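Local coordinates for oligopeptide ABC transporter, periplasmic oligopeptide-binding protein, putative (Thermotoga maritima MSB8, PDB 5IPW), which probably binds oligopeptides in the periplasm and hands them to an ABC transporter for uptake into the cell, at residues G60-R65 / I274-H279; L367-E372 / E459-I464; N142-P147 / N218-L223. One frame throughout, in Å; residues are numbered along the deposited sequence.

Contact 1: residues G60-R65 / I274-H279; sequences GGTWRR and IDYVRH
Trp63 and Val277 are paired across two parallel strands, their side chains alongside each other on one face of the sheet, CB to CB 4.0 Å. The backbone bonds alternate in the parallel manner: Trp63 N donates to Tyr276 O (2.8 Å) and Trp63 O accepts from Arg278 N, whose own carbonyl O takes Arg65 N.

The packed face carries Trp63, Val277, Arg65 and His279. With CG anti to its backbone N (chi1 171°), the Trp63 indole brings CE3 to 3.7 Å from Ile274 CD1, while Arg65 CD lies over one face of the indole, toward its rim. Arg65 CB sits over the His279 ring, and Arg65 NH1 makes a weak bond to His279 NE2 (3.5 Å).

The other face, partly exposed, is looser. There Thr62 CG2 brushes Arg278 CD at 3.9 Å, and the side chains of Arg64 and Arg278 run side by side with guanidinium planes 13° apart; Arg64 is paired with Asp298, and Arg278 makes a cation-pi contact with Phe252.

Strand 62-67 is an outermost strand of its mixed four-stranded sheet, strand 276-281 separates it from strand 252-257, and helix 73-80 packs on the buried face through Leu79.

Contact 2: residues L367-E372 / E459-I464; sequences LAINRE and EYWKQI
Ala368 presses its methyl against the end of helix 448-462, between Trp461 and Ile464: CB is 3.6 Å from Trp461 CD1, at the edge of the indole, and 3.7 Å from Ile464 CD1. On the same residue, the carbonyl O rests against Tyr460 CB. No hydrogen bond joins the two segments; between them the contact is van der Waals and CH-pi packing.

Tyr460 serves the other end of the contact. Its CG is anti to its own carbonyl carbon (chi1 -50°), which lays the ring along the backbone of 369-370. Asn370 CB then sits over one face of that ring, 4.1 Å from its centroid and displaced toward the rim, a CH-pi contact, while Asn370 N comes to 3.5 Å from Tyr460 CD2. Ile369 lies between the two aromatic residues: CG2 faces Tyr460 CD2 at 4.3 Å, and CG1 stands 3.8 Å from Trp461 NE1, with the isoleucine and indole side by side and pointing the same way.

One step out, Trp461 NE1 donates to Leu365 O, a backbone carbonyl near the end of helix 359-367, which ties the indole to the chain just ahead of Ala368. Ile369 CB also lies over one face of the Arg371 guanidinium, toward the rim, and that group is itself held by Gly590 O and Tyr405 O.

Residues 368-370 are the short link between helix 359-367 and helix 371-379, with Asn370 at the N-cap position of the second, though its side chain makes no capping bond. Helix 410-420 packs on Ile464 through Asn414 and Leu417, strand 589-591 backs Ile369, and Ile374 of helix 371-379 touches both Ile369 and Tyr460.

Contact 3: residues N142-P147 / N218-L223; sequences NDDITP and NTWVDL
Trp220 reaches across to Asp144 and Ile145 with the six-membered end of its indole, and the contacts there are all van der Waals. Asp144 CB is 3.6 Å from Trp220 CZ2, its side chain crossing the indole at about a right angle. Ile145 comes obliquely at the same ring, CG1 lying 3.8 Å from Trp220 CZ3, with CD1 close behind. Asn142 OD1 approaches the indole edge near its plane, 4.0 Å from Trp220 CH2, and the amide stands almost perpendicular to the ring. Val221 adds its two methyls: CG2 packs on Asp144 CB at 3.7 Å, and CG1 faces Ile145 CA. The CG of Trp220 falls between its backbone N and carbonyl carbon (chi1 68°); this turns the indole back alongside Val221, whose CG2 lies over the centre of one ring face.

Polar bonds act within each segment. Asn142 OD1 takes the amide of Ile145 at 2.8 Å, almost straight (178°), and Thr146 N returns to Asn142 O, so the turn that meets Trp220 is held by its own bonds. In the other segment, Thr219 N donates to Asp222 OD2 (3.2 Å), which it meets from above the carboxylate plane, and Val221 N makes a weak bond to Thr219 OG1 (3.5 Å).

Pro200, Met205, Ile208 and Met212 also pack on the indole, while Phe224 and Asn225 of helix 220-227 touch Ile145. At this surface contact, then, an Asx motif following helix 129-140 meets a helix start whose Thr219 and Asp222 form a capping box.

In the fold
The three contacts lie far apart and share no atoms. Contact 3 falls between the two segments of contact 1 along the chain, so both belong to the first half of the sequence; their centres are 34 Å apart. Contact 2 comes later, its centre 50 Å from that of contact 1 and 57 Å from that of contact 3, on the opposite side of the chain's centre from contact 3. Contact 1 is strand pairing in a mixed sheet, contact 2 packs an interhelix link on helix 448-462, and contact 3 joins a loop to helix 220-227. Each ties sequence-distant segments (209, 87 and 71 residues apart) within its own region, consistent with the multi-lobed build of family 5 solute-binding proteins.

Contact 1: residues G60-R65 / I274-H279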
loop_
_atom_site.group_PDB
_atom_site.type_symbol
_atom_site.label_atom_id
_atom_site.label_comp_id
_atom_site.label_asym_id
_atom_site.label_seq_id
_atom_site.Cartn_x
_atom_site.Cartn_y
_atom_site.Cartn_z
ATOM N N GLY A 60 1.651 13.002 26.979
ATOM C CA GLY A 60 3.001 12.915 27.490
ATOM C C GLY A 60 3.797 11.797 26.876
ATOM O O GLY A 60 3.315 11.095 25.987
ATOM N N GLY A 61 5.037 11.661 27.347
ATOM C CA GLY A 61 5.854 10.486 27.080
ATOM C C GLY A 61 6.781 10.601 25.894
ATOM O O GLY A 61 6.651 11.502 25.057
ATOM N N THR A 62 7.738 9.676 25.845
ATOM C CA THR A 62 8.660 9.552 24.731
ATOM C C THR A 62 8.533 8.144 24.191
ATOM O O THR A 62 8.748 7.167 24.902
ATOM C CB THR A 62 10.127 9.842 25.128
ATOM O OG1 THR A 62 10.251 11.201 25.567
ATOM C CG2 THR A 62 11.065 9.642 23.946
ATOM N N TRP A 63 8.186 8.072 22.916
ATOM C CA TRP A 63 7.943 6.835 22.219
ATOM C C TRP A 63 9.278 6.355 21.650
ATOM O O TRP A 63 9.820 6.956 20.711
ATOM C CB TRP A 63 6.887 7.102 21.131
ATOM C CG TRP A 63 6.613 6.034 20.125
ATOM C CD1 TRP A 63 7.084 4.748 20.100
ATOM C CD2 TRP A 63 5.754 6.166 18.996
ATOM N NE1 TRP A 63 6.581 4.077 18.997
ATOM C CE2 TRP A 63 5.758 4.929 18.312
ATOM C CE3 TRP A 63 4.972 7.215 18.495
ATOM C CZ2 TRP A 63 5.017 4.722 17.154
ATOM C CZ3 TRP A 63 4.247 7.010 17.348
ATOM C CH2 TRP A 63 4.270 5.771 16.686
ATOM N N ARG A 64 9.791 5.270 22.229
ATOM C CA ARG A 64 11.077 4.708 21.845
ATOM C C ARG A 64 10.947 3.750 20.683
ATOM O O ARG A 64 10.209 2.766 20.760
ATOM C CB ARG A 64 11.712 3.971 23.024
ATOM C CG ARG A 64 11.957 4.860 24.240
ATOM C CD ARG A 64 12.351 4.042 25.454
ATOM N NE ARG A 64 11.263 3.160 25.864
ATOM C CZ ARG A 64 11.387 2.115 26.676
ATOM N NH1 ARG A 64 12.566 1.790 27.208
ATOM N NH2 ARG A 64 10.316 1.385 26.964
ATOM N N ARG A 65 11.671 4.049 19.607
ATOM C CA ARG A 65 11.800 3.141 18.478
ATOM C C ARG A 65 13.273 2.976 18.117
ATOM O O ARG A 65 14.157 3.578 18.738
ATOM C CB ARG A 65 11.061 3.693 17.261
ATOM C CG ARG A 65 9.604 4.059 17.470
ATOM C CD ARG A 65 8.990 4.548 16.157
ATOM N NE ARG A 65 8.076 3.570 15.568
ATOM C CZ ARG A 65 8.118 3.105 14.320
ATOM N NH1 ARG A 65 9.034 3.512 13.457
ATOM N NH2 ARG A 65 7.210 2.218 13.920
ATOM N N ILE A 274 1.443 11.933 22.270
ATOM C CA ILE A 274 2.841 11.707 22.600
ATOM C C ILE A 274 3.689 12.957 22.321
ATOM O O ILE A 274 3.576 13.570 21.259
ATOM C CB ILE A 274 3.357 10.480 21.821
ATOM C CG1 ILE A 274 2.548 9.249 22.249
ATOM C CG2 ILE A 274 4.845 10.267 22.065
ATOM C CD1 ILE A 274 2.724 8.054 21.348
ATOM N N ASP A 275 4.527 13.327 23.288
ATOM C CA ASP A 275 5.328 14.550 23.208
ATOM C C ASP A 275 6.529 14.394 22.272
ATOM O O ASP A 275 6.832 15.290 21.472
ATOM C CB ASP A 275 5.827 14.950 24.598
ATOM C CG ASP A 275 4.746 15.574 25.473
ATOM O OD1 ASP A 275 3.720 16.059 24.942
ATOM O OD2 ASP A 275 4.943 15.613 26.711
ATOM N N TYR A 276 7.219 13.267 22.398
ATOM C CA TYR A 276 8.425 13.005 21.627
ATOM C C TYR A 276 8.450 11.576 21.130
ATOM O O TYR A 276 7.957 10.673 21.807
ATOM C CB TYR A 276 9.664 13.211 22.493
ATOM C CG TYR A 276 9.844 14.612 22.991
ATOM C CD1 TYR A 276 10.530 15.551 22.238
ATOM C CD2 TYR A 276 9.356 14.989 24.218
ATOM C CE1 TYR A 276 10.707 16.843 22.697
ATOM C CE2 TYR A 276 9.525 16.273 24.694
ATOM C CZ TYR A 276 10.197 17.199 23.925
ATOM O OH TYR A 276 10.353 18.486 24.395
ATOM N N VAL A 277 9.027 11.373 19.952
ATOM C CA VAL A 277 9.313 10.030 19.482
ATOM C C VAL A 277 10.782 9.991 19.099
ATOM O O VAL A 277 11.249 10.813 18.311
ATOM C CB VAL A 277 8.363 9.550 18.348
ATOM C CG1 VAL A 277 7.762 10.709 17.584
ATOM C CG2 VAL A 277 9.057 8.577 17.401
ATOM N N ARG A 278 11.512 9.053 19.705
ATOM C CA ARG A 278 12.951 8.958 19.505
ATOM C C ARG A 278 13.352 7.632 18.878
ATOM O O ARG A 278 12.953 6.560 19.332
ATOM C CB ARG A 278 13.707 9.243 20.816
ATOM C CG ARG A 278 14.283 8.065 21.590
ATOM C CD ARG A 278 14.633 8.511 23.005
ATOM N NE ARG A 278 15.936 8.051 23.479
ATOM C CZ ARG A 278 16.190 6.876 24.060
ATOM N NH1 ARG A 278 15.246 5.965 24.237
ATOM N NH2 ARG A 278 17.422 6.601 24.463
ATOM N N HIS A 279 14.116 7.729 17.797
ATOM C CA HIS A 279 14.698 6.564 17.146
ATOM C C HIS A 279 16.168 6.464 17.529
ATOM O O HIS A 279 16.910 7.451 17.425
ATOM C CB HIS A 279 14.581 6.678 15.631
ATOM C CG HIS A 279 13.175 6.605 15.129
ATOM N ND1 HIS A 279 12.256 7.607 15.343
ATOM C CD2 HIS A 279 12.535 5.653 14.411
ATOM C CE1 HIS A 279 11.106 7.273 14.792
ATOM N NE2 HIS A 279 11.251 6.097 14.211
#

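Contact 2: residues L367-E372 / E459-I464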
loop_
_atom_site.group_PDB
_atom_site.type_symbol
_atom_site.label_atom_id
_atom_site.label_comp_id
_atom_site.label_asym_id
_atom_site.label_seq_id
_atom_site.Cartn_x
_atom_site.Cartn_y
_atom_site.Cartn_z
ATOM N N LEU A 367 -7.801 -28.091 -6.525
ATOM C CA LEU A 367 -8.422 -29.059 -5.605
ATOM C C LEU A 367 -7.454 -30.144 -5.139
ATOM O O LEU A 367 -7.590 -30.673 -4.036
ATOM C CB LEU A 367 -9.656 -29.695 -6.243
ATOM C CG LEU A 367 -10.811 -28.720 -6.492
ATOM C CD1 LEU A 367 -11.813 -29.342 -7.445
ATOM C CD2 LEU A 367 -11.470 -28.318 -5.182
ATOM N N ALA A 368 -6.463 -30.451 -5.970
ATOM C CA ALA A 368 -5.429 -31.416 -5.610
ATOM C C ALA A 368 -4.401 -30.874 -4.619
ATOM O O ALA A 368 -3.537 -31.622 -4.158
ATOM C CB ALA A 368 -4.726 -31.911 -6.862
ATOM N N ILE A 369 -4.483 -29.584 -4.293
ATOM C CA ILE A 369 -3.506 -28.972 -3.399
ATOM C C ILE A 369 -3.969 -29.034 -1.947
ATOM O O ILE A 369 -5.084 -28.627 -1.613
ATOM C CB ILE A 369 -3.206 -27.509 -3.779
ATOM C CG1 ILE A 369 -2.889 -27.412 -5.277
ATOM C CG2 ILE A 369 -2.038 -26.989 -2.949
ATOM C CD1 ILE A 369 -2.432 -26.048 -5.761
ATOM N N ASN A 370 -3.087 -29.559 -1.099
ATOM C CA ASN A 370 -3.271 -29.567 0.344
ATOM C C ASN A 370 -2.641 -28.306 0.945
ATOM O O ASN A 370 -1.493 -28.330 1.403
ATOM C CB ASN A 370 -2.628 -30.840 0.926
ATOM C CG ASN A 370 -3.098 -31.180 2.342
ATOM O OD1 ASN A 370 -2.440 -31.965 3.026
ATOM N ND2 ASN A 370 -4.231 -30.626 2.783
ATOM N N ARG A 371 -3.385 -27.201 0.925
ATOM C CA ARG A 371 -2.867 -25.918 1.423
ATOM C C ARG A 371 -2.537 -25.986 2.908
ATOM O O ARG A 371 -1.455 -25.558 3.334
ATOM C CB ARG A 371 -3.863 -24.781 1.189
ATOM C CG ARG A 371 -3.837 -24.175 -0.200
ATOM C CD ARG A 371 -4.955 -24.682 -1.077
ATOM N NE ARG A 371 -4.957 -24.010 -2.368
ATOM C CZ ARG A 371 -5.809 -24.268 -3.356
ATOM N NH1 ARG A 371 -6.760 -25.189 -3.222
ATOM N NH2 ARG A 371 -5.705 -23.596 -4.492
ATOM N N GLU A 372 -3.490 -26.519 3.676
ATOM C CA GLU A 372 -3.327 -26.750 5.112
ATOM C C GLU A 372 -1.968 -27.372 5.426
ATOM O O GLU A 372 -1.277 -26.930 6.337
ATOM C CB GLU A 372 -4.446 -27.660 5.622
ATOM C CG GLU A 372 -4.364 -28.008 7.104
ATOM C CD GLU A 372 -5.028 -29.337 7.429
ATOM O OE1 GLU A 372 -4.314 -30.364 7.476
ATOM O OE2 GLU A 372 -6.264 -29.359 7.622
ATOM N N GLU A 459 4.155 -33.875 -5.429
ATOM C CA GLU A 459 3.456 -35.019 -4.840
ATOM C C GLU A 459 1.945 -34.925 -4.981
ATOM O O GLU A 459 1.305 -35.882 -5.392
ATOM C CB GLU A 459 3.808 -35.177 -3.357
ATOM C CG GLU A 459 5.122 -35.892 -3.100
ATOM C CD GLU A 459 5.094 -37.350 -3.527
ATOM O OE1 GLU A 459 4.150 -38.078 -3.145
ATOM O OE2 GLU A 459 6.027 -37.767 -4.247
ATOM N N TYR A 460 1.368 -33.779 -4.645
ATOM C CA TYR A 460 -0.095 -33.669 -4.606
ATOM C C TYR A 460 -0.695 -33.854 -5.993
ATOM O O TYR A 460 -1.787 -34.408 -6.134
ATOM C CB TYR A 460 -0.562 -32.332 -4.004
ATOM C CG TYR A 460 0.068 -31.954 -2.673
ATOM C CD1 TYR A 460 0.647 -32.919 -1.839
ATOM C CD2 TYR A 460 0.073 -30.633 -2.240
ATOM C CE1 TYR A 460 1.224 -32.573 -0.631
ATOM C CE2 TYR A 460 0.641 -30.281 -1.026
ATOM C CZ TYR A 460 1.215 -31.256 -0.230
ATOM O OH TYR A 460 1.788 -30.923 0.970
ATOM N N TRP A 461 0.033 -33.393 -7.007
ATOM C CA TRP A 461 -0.418 -33.487 -8.394
ATOM C C TRP A 461 -0.140 -34.859 -9.031
ATOM O O TRP A 461 -0.836 -35.264 -9.965
ATOM C CB TRP A 461 0.188 -32.348 -9.231
ATOM C CG TRP A 461 -0.479 -31.001 -9.015
ATOM C CD1 TRP A 461 -1.603 -30.743 -8.275
ATOM C CD2 TRP A 461 -0.090 -29.747 -9.589
ATOM N NE1 TRP A 461 -1.921 -29.411 -8.339
ATOM C CE2 TRP A 461 -1.007 -28.775 -9.137
ATOM C CE3 TRP A 461 0.950 -29.349 -10.435
ATOM C CZ2 TRP A 461 -0.918 -27.434 -9.506
ATOM C CZ3 TRP A 461 1.039 -28.013 -10.799
ATOM C CH2 TRP A 461 0.111 -27.073 -10.333
ATOM N N LYS A 462 0.861 -35.572 -8.520
ATOM C CA LYS A 462 1.080 -36.976 -8.883
ATOM C C LYS A 462 -0.142 -37.835 -8.547
ATOM O O LYS A 462 -0.508 -38.730 -9.307
ATOM C CB LYS A 462 2.311 -37.521 -8.158
ATOM C CG LYS A 462 2.742 -38.921 -8.578
ATOM C CD LYS A 462 3.864 -39.458 -7.698
ATOM C CE LYS A 462 5.007 -38.464 -7.545
ATOM N NZ LYS A 462 6.216 -39.088 -6.944
ATOM N N GLN A 463 -0.778 -37.545 -7.415
ATOM C CA GLN A 463 -1.996 -38.247 -7.001
ATOM C C GLN A 463 -3.176 -38.053 -7.959
ATOM O O GLN A 463 -4.147 -38.805 -7.893
ATOM C CB GLN A 463 -2.403 -37.834 -5.576
ATOM C CG GLN A 463 -1.962 -38.798 -4.480
ATOM C CD GLN A 463 -0.487 -39.159 -4.544
ATOM O OE1 GLN A 463 0.381 -38.327 -4.286
ATOM N NE2 GLN A 463 -0.197 -40.413 -4.875
ATOM N N ILE A 464 -3.108 -37.050 -8.830
ATOM C CA ILE A 464 -4.102 -36.914 -9.903
ATOM C C ILE A 464 -3.520 -37.249 -11.283
ATOM O O ILE A 464 -4.164 -37.026 -12.316
ATOM C CB ILE A 464 -4.796 -35.528 -9.905
ATOM C CG1 ILE A 464 -3.804 -34.394 -10.202
ATOM C CG2 ILE A 464 -5.481 -35.290 -8.567
ATOM C CD1 ILE A 464 -4.456 -33.038 -10.392
#

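Contact 3: residues N142-P147 / N218-L223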
loop_
_atom_site.group_PDB
_atom_site.type_symbol
_atom_site.label_atom_id
_atom_site.label_comp_id
_atom_site.label_asym_id
_atom_site.label_seq_id
_atom_site.Cartn_x
_atom_site.Cartn_y
_atom_site.Cartn_z
ATOM N N ASN A 142 8.258 21.498 -11.707
ATOM C CA ASN A 142 9.528 22.144 -12.007
ATOM C C ASN A 142 10.566 21.117 -12.455
ATOM O O ASN A 142 10.980 20.254 -11.672
ATOM C CB ASN A 142 10.032 22.883 -10.774
ATOM C CG ASN A 142 11.371 23.553 -11.002
ATOM O OD1 ASN A 142 12.403 22.889 -11.086
ATOM N ND2 ASN A 142 11.363 24.877 -11.086
ATOM N N ASP A 143 11.015 21.246 -13.703
ATOM C CA ASP A 143 11.857 20.226 -14.349
ATOM C C ASP A 143 13.224 20.042 -13.690
ATOM O O ASP A 143 13.757 18.939 -13.681
ATOM C CB ASP A 143 12.031 20.543 -15.838
ATOM C CG ASP A 143 10.697 20.720 -16.567
ATOM O OD1 ASP A 143 9.626 20.460 -15.968
ATOM O OD2 ASP A 143 10.725 21.130 -17.746
ATOM N N ASP A 144 13.782 21.114 -13.138
ATOM C CA ASP A 144 15.063 21.035 -12.437
ATOM C C ASP A 144 14.924 20.248 -11.138
ATOM O O ASP A 144 15.663 19.289 -10.895
ATOM C CB ASP A 144 15.591 22.435 -12.121
ATOM C CG ASP A 144 15.924 23.227 -13.363
ATOM O OD1 ASP A 144 16.904 22.863 -14.043
ATOM O OD2 ASP A 144 15.216 24.215 -13.650
ATOM N N ILE A 145 13.968 20.664 -10.311
ATOM C CA ILE A 145 13.723 20.030 -9.018
ATOM C C ILE A 145 13.219 18.606 -9.209
ATOM O O ILE A 145 13.716 17.678 -8.570
ATOM C CB ILE A 145 12.700 20.831 -8.180
ATOM C CG1 ILE A 145 13.306 22.170 -7.752
ATOM C CG2 ILE A 145 12.271 20.047 -6.945
ATOM C CD1 ILE A 145 12.291 23.194 -7.289
ATOM N N THR A 146 12.237 18.450 -10.093
ATOM C CA THR A 146 11.611 17.159 -10.349
ATOM C C THR A 146 11.713 16.795 -11.838
ATOM O O THR A 146 10.798 17.098 -12.611
ATOM C CB THR A 146 10.131 17.192 -9.919
ATOM O OG1 THR A 146 10.039 17.713 -8.591
ATOM C CG2 THR A 146 9.506 15.799 -9.960
ATOM N N PRO A 147 12.824 16.143 -12.248
ATOM C CA PRO A 147 12.986 15.791 -13.671
ATOM C C PRO A 147 11.992 14.729 -14.148
ATOM O O PRO A 147 11.525 14.798 -15.284
ATOM C CB PRO A 147 14.430 15.262 -13.757
ATOM C CG PRO A 147 15.079 15.582 -12.451
ATOM C CD PRO A 147 13.978 15.710 -11.440
ATOM N N ASN A 218 26.114 21.967 -5.060
ATOM C CA ASN A 218 26.737 22.257 -6.356
ATOM C C ASN A 218 25.824 23.048 -7.273
ATOM O O ASN A 218 26.285 23.887 -8.037
ATOM C CB ASN A 218 27.194 20.968 -7.052
ATOM C CG ASN A 218 28.595 20.551 -6.634
ATOM O OD1 ASN A 218 29.569 21.237 -6.945
ATOM N ND2 ASN A 218 28.705 19.428 -5.924
ATOM N N THR A 219 24.531 22.768 -7.200
ATOM C CA THR A 219 23.529 23.523 -7.945
ATOM C C THR A 219 22.495 24.062 -6.963
ATOM O O THR A 219 22.556 23.768 -5.767
ATOM C CB THR A 219 22.866 22.672 -9.053
ATOM O OG1 THR A 219 21.726 23.365 -9.581
ATOM C CG2 THR A 219 22.427 21.297 -8.536
ATOM N N TRP A 220 21.575 24.885 -7.456
ATOM C CA TRP A 220 20.528 25.463 -6.603
ATOM C C TRP A 220 19.495 24.429 -6.220
ATOM O O TRP A 220 18.875 24.530 -5.162
ATOM C CB TRP A 220 19.876 26.690 -7.259
ATOM C CG TRP A 220 19.051 26.405 -8.465
ATOM C CD1 TRP A 220 19.438 26.522 -9.764
ATOM C CD2 TRP A 220 17.680 25.983 -8.490
ATOM N NE1 TRP A 220 18.398 26.190 -10.599
ATOM C CE2 TRP A 220 17.307 25.855 -9.842
ATOM C CE3 TRP A 220 16.734 25.695 -7.499
ATOM C CZ2 TRP A 220 16.032 25.451 -10.231
ATOM C CZ3 TRP A 220 15.465 25.293 -7.889
ATOM C CH2 TRP A 220 15.126 25.173 -9.241
ATOM N N VAL A 221 19.331 23.431 -7.079
ATOM C CA VAL A 221 18.450 22.301 -6.801
ATOM C C VAL A 221 18.914 21.559 -5.540
ATOM O O VAL A 221 18.088 21.107 -4.745
ATOM C CB VAL A 221 18.380 21.331 -8.007
ATOM C CG1 VAL A 221 17.498 20.133 -7.699
ATOM C CG2 VAL A 221 17.845 22.043 -9.242
ATOM N N ASP A 222 20.229 21.456 -5.353
ATOM C CA ASP A 222 20.791 20.758 -4.196
ATOM C C ASP A 222 20.440 21.485 -2.910
ATOM O O ASP A 222 20.119 20.855 -1.904
ATOM C CB ASP A 222 22.314 20.644 -4.301
ATOM C CG ASP A 222 22.768 19.799 -5.477
ATOM O OD1 ASP A 222 21.972 18.984 -5.996
ATOM O OD2 ASP A 222 23.941 19.960 -5.880
ATOM N N LEU A 223 20.520 22.812 -2.953
ATOM C CA LEU A 223 20.133 23.646 -1.822
ATOM C C LEU A 223 18.638 23.507 -1.548
ATOM O O LEU A 223 18.234 23.361 -0.398
ATOM C CB LEU A 223 20.494 25.114 -2.075
ATOM C CG LEU A 223 20.118 26.128 -0.983
ATOM C CD1 LEU A 223 20.745 25.783 0.361
ATOM C CD2 LEU A 223 20.509 27.540 -1.402
#